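PDB 2WL9: catechol 2,3-dioxygenase from Rhodococcus sp., which probably uses a bound iron ion to cleave the aromatic ring of catechols beside the paired hydroxyls with molecular oxygen, in the breakdown of aromatic hydrocarbons. Local coordinates for residues Ile151-Asp156 and Asp207-His212; His109-Asn114 and Thr161-Leu166; Gly58-Ala63 and Asn256-Leu261. All coordinates share one frame; numbering follows the deposited sequence.

Interaction 1: Ile151-Asp156 and Asp207-His212; sequences IIREDD and DKRINH. With FE (Fe (III) ion), chain K.
Ile151 turns CG1 beside its backbone N (chi1 -74°) and His212 sets its ring between the backbone N and the carbonyl carbon (chi1 80°), bringing the isoleucine against the imidazole. Both CG1 and CD1 of Ile151 lie 3.3 Å from His212 CE1, a snug apolar lining on the flank of the ring. The other branch, CG2, runs alongside CB of Asn211. Backbone bonds fix the register: Asn211 N donates almost straight (176°) to Ile151 O at 2.8 Å, and Arg153 N reaches Arg209 O at 3.0 Å. At the outer end the Arg153 guanidinium lays one face over the peptide of Lys208. It stands steeply to the guanidinium of Arg209, and a water joins the two, accepting from Arg153 NH2 at 3.2 Å and from Arg209 NE at 2.8 Å. That water may ease the proximity of two like charges; Arg209 NH1 is held by Leu62 O. At the inner end His212 NE2 binds iron at 2.4 Å. With His149 and Glu263 it forms the two-histidine, one-carboxylate site of extradiol dioxygenases, His149 and His212 on antiparallel strands and Glu263 on one parallel to that of His212, in a vicinal-oxygen-chelate module.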
# COMPACT_ATOMS: atom_id res chain seq x y z
N ILE C 151 4.57 -30.48 22.65
CA ILE C 151 3.82 -31.73 22.70
C ILE C 151 3.97 -32.34 24.09
O ILE C 151 5.09 -32.58 24.56
CB ILE C 151 4.23 -32.73 21.61
CG1 ILE C 151 3.69 -32.27 20.26
CG2 ILE C 151 3.73 -34.14 21.94
CD1 ILE C 151 3.81 -33.29 19.13
N ILE C 152 2.83 -32.56 24.75
CA ILE C 152 2.81 -33.01 26.14
C ILE C 152 2.00 -34.30 26.32
O ILE C 152 1.17 -34.63 25.47
CB ILE C 152 2.31 -31.90 27.11
CG1 ILE C 152 0.90 -31.42 26.74
CG2 ILE C 152 3.32 -30.73 27.14
CD1 ILE C 152 0.29 -30.47 27.75
N ARG C 153 2.25 -35.00 27.42
CA ARG C 153 1.62 -36.28 27.70
C ARG C 153 0.15 -36.13 28.09
O ARG C 153 -0.19 -35.33 28.96
CB ARG C 153 2.39 -37.01 28.79
CG ARG C 153 2.02 -38.48 28.99
CD ARG C 153 3.03 -39.16 29.91
NE ARG C 153 3.10 -38.50 31.21
CZ ARG C 153 4.11 -38.63 32.07
NH1 ARG C 153 5.14 -39.41 31.78
NH2 ARG C 153 4.08 -37.98 33.22
N GLU C 154 -0.71 -36.90 27.43
CA GLU C 154 -2.11 -36.96 27.80
C GLU C 154 -2.56 -38.41 27.75
O GLU C 154 -2.57 -39.02 26.68
CB GLU C 154 -2.98 -36.10 26.87
CG GLU C 154 -2.59 -34.63 26.80
CD GLU C 154 -2.76 -33.87 28.10
OE1 GLU C 154 -3.53 -34.30 28.99
OE2 GLU C 154 -2.12 -32.81 28.23
N ASP C 155 -2.93 -38.96 28.91
CA ASP C 155 -3.48 -40.32 28.98
C ASP C 155 -4.92 -40.38 28.46
O ASP C 155 -5.41 -41.44 28.05
CB ASP C 155 -3.42 -40.86 30.42
CG ASP C 155 -4.39 -40.15 31.36
OD1 ASP C 155 -4.51 -38.91 31.31
OD2 ASP C 155 -5.03 -40.85 32.17
N ASP C 156 -5.60 -39.23 28.49
CA ASP C 156 -6.96 -39.12 27.99
C ASP C 156 -7.03 -37.95 27.02
O ASP C 156 -7.17 -36.80 27.44
CB ASP C 156 -7.94 -38.91 29.15
CG ASP C 156 -9.40 -39.05 28.73
OD1 ASP C 156 -9.76 -38.69 27.59
OD2 ASP C 156 -10.20 -39.52 29.57
N ASP C 207 7.52 -41.20 28.04
CA ASP C 207 8.12 -41.45 29.36
C ASP C 207 8.40 -40.16 30.14
O ASP C 207 8.77 -40.20 31.32
CB ASP C 207 9.36 -42.36 29.25
CG ASP C 207 10.54 -41.69 28.56
OD1 ASP C 207 10.39 -40.59 27.98
OD2 ASP C 207 11.63 -42.30 28.58
N LYS C 208 8.20 -39.01 29.49
CA LYS C 208 8.33 -37.71 30.14
C LYS C 208 7.05 -36.89 29.94
O LYS C 208 6.23 -37.24 29.09
CB LYS C 208 9.57 -36.97 29.62
CG LYS C 208 10.90 -37.58 30.10
CD LYS C 208 12.09 -36.68 29.78
CE LYS C 208 13.38 -37.19 30.45
NZ LYS C 208 13.90 -38.45 29.85
N ARG C 209 6.88 -35.83 30.72
CA ARG C 209 5.73 -34.93 30.58
C ARG C 209 5.71 -34.23 29.23
O ARG C 209 4.65 -33.87 28.72
CB ARG C 209 5.71 -33.87 31.68
CG ARG C 209 5.18 -34.33 33.02
CD ARG C 209 5.26 -33.19 34.02
NE ARG C 209 4.69 -33.57 35.31
CZ ARG C 209 5.05 -33.05 36.48
NH1 ARG C 209 5.99 -32.12 36.54
NH2 ARG C 209 4.46 -33.46 37.60
N ILE C 210 6.90 -34.02 28.68
CA ILE C 210 7.06 -33.25 27.44
C ILE C 210 7.84 -34.06 26.40
O ILE C 210 8.82 -34.75 26.73
CB ILE C 210 7.73 -31.86 27.74
CG1 ILE C 210 7.80 -30.96 26.50
CG2 ILE C 210 9.11 -32.03 28.39
CD1 ILE C 210 7.84 -29.46 26.84
N ASN C 211 7.39 -34.00 25.15
CA ASN C 211 8.11 -34.62 24.05
C ASN C 211 9.04 -33.63 23.38
O ASN C 211 10.23 -33.90 23.22
CB ASN C 211 7.15 -35.23 23.02
CG ASN C 211 7.89 -35.74 21.80
OD1 ASN C 211 8.58 -36.76 21.85
ND2 ASN C 211 7.74 -35.03 20.69
N HIS C 212 8.50 -32.49 22.98
CA HIS C 212 9.32 -31.44 22.39
C HIS C 212 8.80 -30.03 22.62
O HIS C 212 7.65 -29.83 22.97
CB HIS C 212 9.58 -31.70 20.89
CG HIS C 212 8.45 -31.29 19.99
ND1 HIS C 212 7.44 -32.15 19.63
CD2 HIS C 212 8.20 -30.13 19.34
CE1 HIS C 212 6.60 -31.53 18.82
NE2 HIS C 212 7.04 -30.30 18.64
FE FE K . 6.30 -29.61 16.46
O HOH W 1 2.80 -35.63 34.95

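Interaction 2: His109-Asn114 and Thr161-Leu166; sequences HDPGGN and TRFYRL
Phe163 presents one face to the backbone of Asp110: Asp110 CA sits 4.0 Å from the ring centroid, 21° off the normal, a CH-pi contact displaced toward the rim. Tyr164 CD2 lies at the edge of the same phenyl ring. The tyrosine ring is used differently, with Phe163 CD2 3.5 Å above its plane over the centre of one face, while the carboxylate of Asp110 arrives at its edge, near the ring plane. There Tyr164 OH donates to the anti lone pair of Asp110 OD2 at 2.6 Å, and the carboxylate stands nearly perpendicular to the phenol ring. With CG anti to the backbone N (chi1 171°) the Phe163 ring is carried to the loop, and Pro111 CD packs 3.6 Å from Phe163 CG.

The loop is the tip of a beta hairpin between strands 104-109 and 115-120, turned by a type I beta turn from Asp110 to Gly113. Gly113 N closes the turn on Asp110 O at 3.0 Å, and Asp110 N bonds to Asn114 O at the same length. The aspartate serves loop and helix at once, for its other oxygen, OD1, accepts from Asn114 N at 2.9 Å, met from well above the carboxylate plane. One carboxylate thus braces its own loop and grips the helix, and the tyrosine bond limits its rotation. Phe163 leaves helix 157-167 toward the hairpin, whereas Tyr164 starts off to the side and brings only its far end to Asp110; together they tie the sheet of the N-terminal module to a helix of the C-terminal one. Tyr164 also touches Leu199 and Phe201 of strand 199-201 and Ile152 of strand 149-152, and Arg165 packs on Pro72 of a second subunit.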
# COMPACT_ATOMS: atom_id res chain seq x y z
N HIS C 109 -3.92 -28.30 37.36
CA HIS C 109 -3.35 -29.36 36.53
C HIS C 109 -4.27 -29.71 35.37
O HIS C 109 -5.49 -29.68 35.51
CB HIS C 109 -3.09 -30.62 37.36
CG HIS C 109 -2.01 -30.45 38.37
ND1 HIS C 109 -2.21 -29.81 39.57
CD2 HIS C 109 -0.71 -30.84 38.36
CE1 HIS C 109 -1.08 -29.80 40.26
NE2 HIS C 109 -0.16 -30.42 39.55
N ASP C 110 -3.69 -30.05 34.23
CA ASP C 110 -4.50 -30.53 33.12
C ASP C 110 -4.90 -31.99 33.38
O ASP C 110 -4.50 -32.55 34.41
CB ASP C 110 -3.81 -30.29 31.76
CG ASP C 110 -2.76 -31.34 31.40
OD1 ASP C 110 -2.53 -32.30 32.16
OD2 ASP C 110 -2.16 -31.18 30.32
N PRO C 111 -5.70 -32.61 32.49
CA PRO C 111 -6.15 -33.98 32.79
C PRO C 111 -5.03 -35.01 32.77
O PRO C 111 -5.15 -36.04 33.44
CB PRO C 111 -7.17 -34.26 31.68
CG PRO C 111 -7.66 -32.91 31.28
CD PRO C 111 -6.44 -32.03 31.35
N GLY C 112 -3.97 -34.74 32.02
CA GLY C 112 -2.79 -35.61 31.98
C GLY C 112 -1.90 -35.47 33.20
O GLY C 112 -0.89 -36.16 33.31
N GLY C 113 -2.28 -34.57 34.11
CA GLY C 113 -1.53 -34.31 35.33
C GLY C 113 -0.38 -33.33 35.17
O GLY C 113 0.45 -33.20 36.06
N ASN C 114 -0.34 -32.64 34.03
CA ASN C 114 0.70 -31.63 33.78
C ASN C 114 0.39 -30.32 34.52
O ASN C 114 -0.69 -29.74 34.32
CB ASN C 114 0.86 -31.37 32.28
CG ASN C 114 1.10 -32.65 31.49
OD1 ASN C 114 0.29 -33.01 30.62
ND2 ASN C 114 2.19 -33.33 31.78
N THR C 161 -8.65 -32.46 25.39
CA THR C 161 -9.22 -31.55 24.40
C THR C 161 -10.30 -30.66 25.03
O THR C 161 -10.27 -29.44 24.85
CB THR C 161 -9.76 -32.27 23.14
OG1 THR C 161 -8.76 -33.17 22.66
CG2 THR C 161 -10.06 -31.26 22.05
N ARG C 162 -11.21 -31.26 25.80
CA ARG C 162 -12.27 -30.51 26.49
C ARG C 162 -11.71 -29.47 27.47
O ARG C 162 -12.19 -28.34 27.52
CB ARG C 162 -13.22 -31.45 27.24
CG ARG C 162 -14.00 -32.41 26.36
CD ARG C 162 -15.00 -33.20 27.18
NE ARG C 162 -15.48 -34.38 26.46
CZ ARG C 162 -15.10 -35.63 26.70
NH1 ARG C 162 -14.22 -35.89 27.67
NH2 ARG C 162 -15.60 -36.63 25.99
N PHE C 163 -10.69 -29.88 28.24
CA PHE C 163 -10.02 -28.98 29.17
C PHE C 163 -9.45 -27.76 28.46
O PHE C 163 -9.74 -26.62 28.82
CB PHE C 163 -8.92 -29.73 29.93
CG PHE C 163 -8.03 -28.85 30.77
CD1 PHE C 163 -8.47 -28.37 32.00
CD2 PHE C 163 -6.75 -28.51 30.34
CE1 PHE C 163 -7.65 -27.56 32.79
CE2 PHE C 163 -5.92 -27.69 31.11
CZ PHE C 163 -6.38 -27.22 32.34
N TYR C 164 -8.64 -28.00 27.44
CA TYR C 164 -8.01 -26.90 26.71
C TYR C 164 -8.99 -26.03 25.93
O TYR C 164 -8.75 -24.84 25.77
CB TYR C 164 -6.84 -27.39 25.87
CG TYR C 164 -5.66 -27.78 26.73
CD1 TYR C 164 -4.91 -26.80 27.40
CD2 TYR C 164 -5.31 -29.11 26.91
CE1 TYR C 164 -3.84 -27.14 28.21
CE2 TYR C 164 -4.24 -29.47 27.72
CZ TYR C 164 -3.51 -28.48 28.37
OH TYR C 164 -2.45 -28.83 29.16
N ARG C 165 -10.12 -26.59 25.49
CA ARG C 165 -11.17 -25.78 24.88
C ARG C 165 -11.75 -24.79 25.88
O ARG C 165 -12.02 -23.65 25.53
CB ARG C 165 -12.27 -26.64 24.25
CG ARG C 165 -11.82 -27.32 22.98
CD ARG C 165 -12.97 -27.81 22.12
NE ARG C 165 -12.45 -28.51 20.94
CZ ARG C 165 -12.73 -29.76 20.61
NH1 ARG C 165 -13.57 -30.48 21.34
NH2 ARG C 165 -12.18 -30.30 19.53
N LEU C 166 -11.91 -25.23 27.13
CA LEU C 166 -12.39 -24.37 28.21
C LEU C 166 -11.43 -23.20 28.42
O LEU C 166 -11.87 -22.07 28.65
CB LEU C 166 -12.57 -25.18 29.50
CG LEU C 166 -13.17 -24.56 30.77
CD1 LEU C 166 -13.54 -25.66 31.74
CD2 LEU C 166 -12.24 -23.58 31.47

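Interaction 3: Gly58-Ala63 and Asn256-Leu261; sequences GSDDLA and NPSGWL
A type I beta turn from Asn256 to Gly259, reinforced by an Asx turn, links strands 250-255 and 261-266 as the tip of a beta hairpin, and it is this tip that meets the segment leading into strand 61-68. The two touch through Ser258 and Asp60: the serine hydroxyl OG donates to Asp60 OD1 at 2.6 Å, arriving on the anti side of the carboxylate and 28° out of its plane. Ser258 OG is brought there by lying beside its own backbone N (chi1 -71°). A water donates to the same carboxylate oxygen, Asp60 OD1, at 2.7 Å and weakly to Pro257 O.

Asn256 shapes the turn, its OD1 accepting from Ser258 N at 2.9 Å. Its amide also covers the indole, with Asn256 ND2 3.2 Å above the centre of one face of Trp260. At the indole edge, in plane, a second water accepts from Trp260 NE1 at 2.8 Å and donates to Asp61 O, so a water bridges backbone and ring across the interface. Asp60 O is buried 4.1 Å from Trp260 CD1, with no hydrogen-bond partner in the model.

Both polar groups have further partners: Trp20 NE1 of helix 17-24 is hydrogen-bonded to Ser258 OG, and Ser15 OG, just past strand 6-14, to Asp60 OD2. Trp260 itself rests on Ile210 of strand 210-217.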
# COMPACT_ATOMS: atom_id res chain seq x y z
N GLY C 58 17.64 -31.42 39.72
CA GLY C 58 18.13 -32.78 39.50
C GLY C 58 17.25 -33.68 38.64
O GLY C 58 17.69 -34.75 38.21
N SER C 59 16.01 -33.27 38.42
CA SER C 59 15.11 -33.95 37.49
C SER C 59 15.38 -33.45 36.07
O SER C 59 16.14 -32.51 35.89
CB SER C 59 13.66 -33.70 37.90
OG SER C 59 12.75 -34.18 36.93
N ASP C 60 14.79 -34.08 35.06
CA ASP C 60 14.95 -33.64 33.68
C ASP C 60 13.65 -33.73 32.91
O ASP C 60 13.47 -34.59 32.04
CB ASP C 60 16.06 -34.43 32.98
CG ASP C 60 17.44 -33.91 33.31
OD1 ASP C 60 17.71 -32.71 33.07
OD2 ASP C 60 18.26 -34.69 33.83
N ASP C 61 12.73 -32.82 33.24
CA ASP C 61 11.40 -32.84 32.67
C ASP C 61 10.75 -31.47 32.77
O ASP C 61 11.36 -30.50 33.26
CB ASP C 61 10.53 -33.89 33.40
CG ASP C 61 9.47 -34.52 32.51
OD1 ASP C 61 9.01 -33.88 31.53
OD2 ASP C 61 9.09 -35.68 32.79
N LEU C 62 9.53 -31.38 32.27
CA LEU C 62 8.72 -30.18 32.41
C LEU C 62 8.27 -30.04 33.86
O LEU C 62 7.85 -31.03 34.48
CB LEU C 62 7.50 -30.30 31.49
CG LEU C 62 6.41 -29.23 31.46
CD1 LEU C 62 6.89 -27.98 30.77
CD2 LEU C 62 5.23 -29.82 30.73
N ALA C 63 8.35 -28.82 34.39
CA ALA C 63 7.89 -28.49 35.74
C ALA C 63 6.51 -27.81 35.75
O ALA C 63 5.65 -28.16 36.57
CB ALA C 63 8.92 -27.62 36.48
N ASN C 256 18.02 -32.31 23.63
CA ASN C 256 18.50 -31.30 24.57
C ASN C 256 19.22 -31.95 25.77
O ASN C 256 19.28 -33.18 25.86
CB ASN C 256 17.37 -30.33 24.97
CG ASN C 256 16.23 -31.01 25.71
OD1 ASN C 256 16.43 -31.84 26.60
ND2 ASN C 256 15.01 -30.63 25.35
N PRO C 257 19.80 -31.15 26.69
CA PRO C 257 20.54 -31.73 27.81
C PRO C 257 19.70 -32.56 28.78
O PRO C 257 20.26 -33.27 29.61
CB PRO C 257 21.11 -30.51 28.53
CG PRO C 257 21.13 -29.44 27.51
CD PRO C 257 19.92 -29.68 26.67
N SER C 258 18.37 -32.48 28.68
CA SER C 258 17.48 -33.23 29.57
C SER C 258 16.95 -34.53 28.94
O SER C 258 16.17 -35.25 29.56
CB SER C 258 16.33 -32.36 30.06
OG SER C 258 16.79 -31.39 30.99
N GLY C 259 17.38 -34.82 27.72
CA GLY C 259 17.04 -36.07 27.06
C GLY C 259 15.73 -36.05 26.29
O GLY C 259 15.30 -37.09 25.79
N TRP C 260 15.09 -34.88 26.21
CA TRP C 260 13.94 -34.70 25.32
C TRP C 260 14.32 -33.77 24.16
O TRP C 260 15.50 -33.45 23.99
CB TRP C 260 12.66 -34.27 26.07
CG TRP C 260 12.77 -33.07 26.98
CD1 TRP C 260 13.30 -33.03 28.24
CD2 TRP C 260 12.28 -31.75 26.72
NE1 TRP C 260 13.20 -31.77 28.76
CE2 TRP C 260 12.58 -30.96 27.85
CE3 TRP C 260 11.64 -31.15 25.62
CZ2 TRP C 260 12.25 -29.59 27.92
CZ3 TRP C 260 11.31 -29.79 25.70
CH2 TRP C 260 11.62 -29.04 26.84
N LEU C 261 13.33 -33.35 23.37
CA LEU C 261 13.61 -32.70 22.09
C LEU C 261 13.28 -31.22 22.00
O LEU C 261 12.25 -30.77 22.50
CB LEU C 261 12.88 -33.42 20.95
CG LEU C 261 13.20 -34.89 20.71
CD1 LEU C 261 12.28 -35.42 19.64
CD2 LEU C 261 14.64 -35.04 20.27
O HOH W 2 19.88 -31.31 32.34
O HOH W 3 13.85 -30.42 31.17

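In the fold
Interaction 1 lies between the other two, its centre 12 Å from each, while interactions 2 and 3 are 22 Å apart and do not touch. Toward interaction 2, Glu154 OE2 comes within 2.6 Å of Asp110 OD2, so one of the two carboxylates may well carry a proton. Toward interaction 3, Arg209 N probably bonds to Asp61 OD2 at 3.0 Å. Interactions 2 and 3 each join the N-terminal module to the C-terminal one, and interaction 1, within the latter, meets both joints. Iron is bound directly at interaction 1 alone; the Trp260 side chain of interaction 3 lies about 11 Å from the metal.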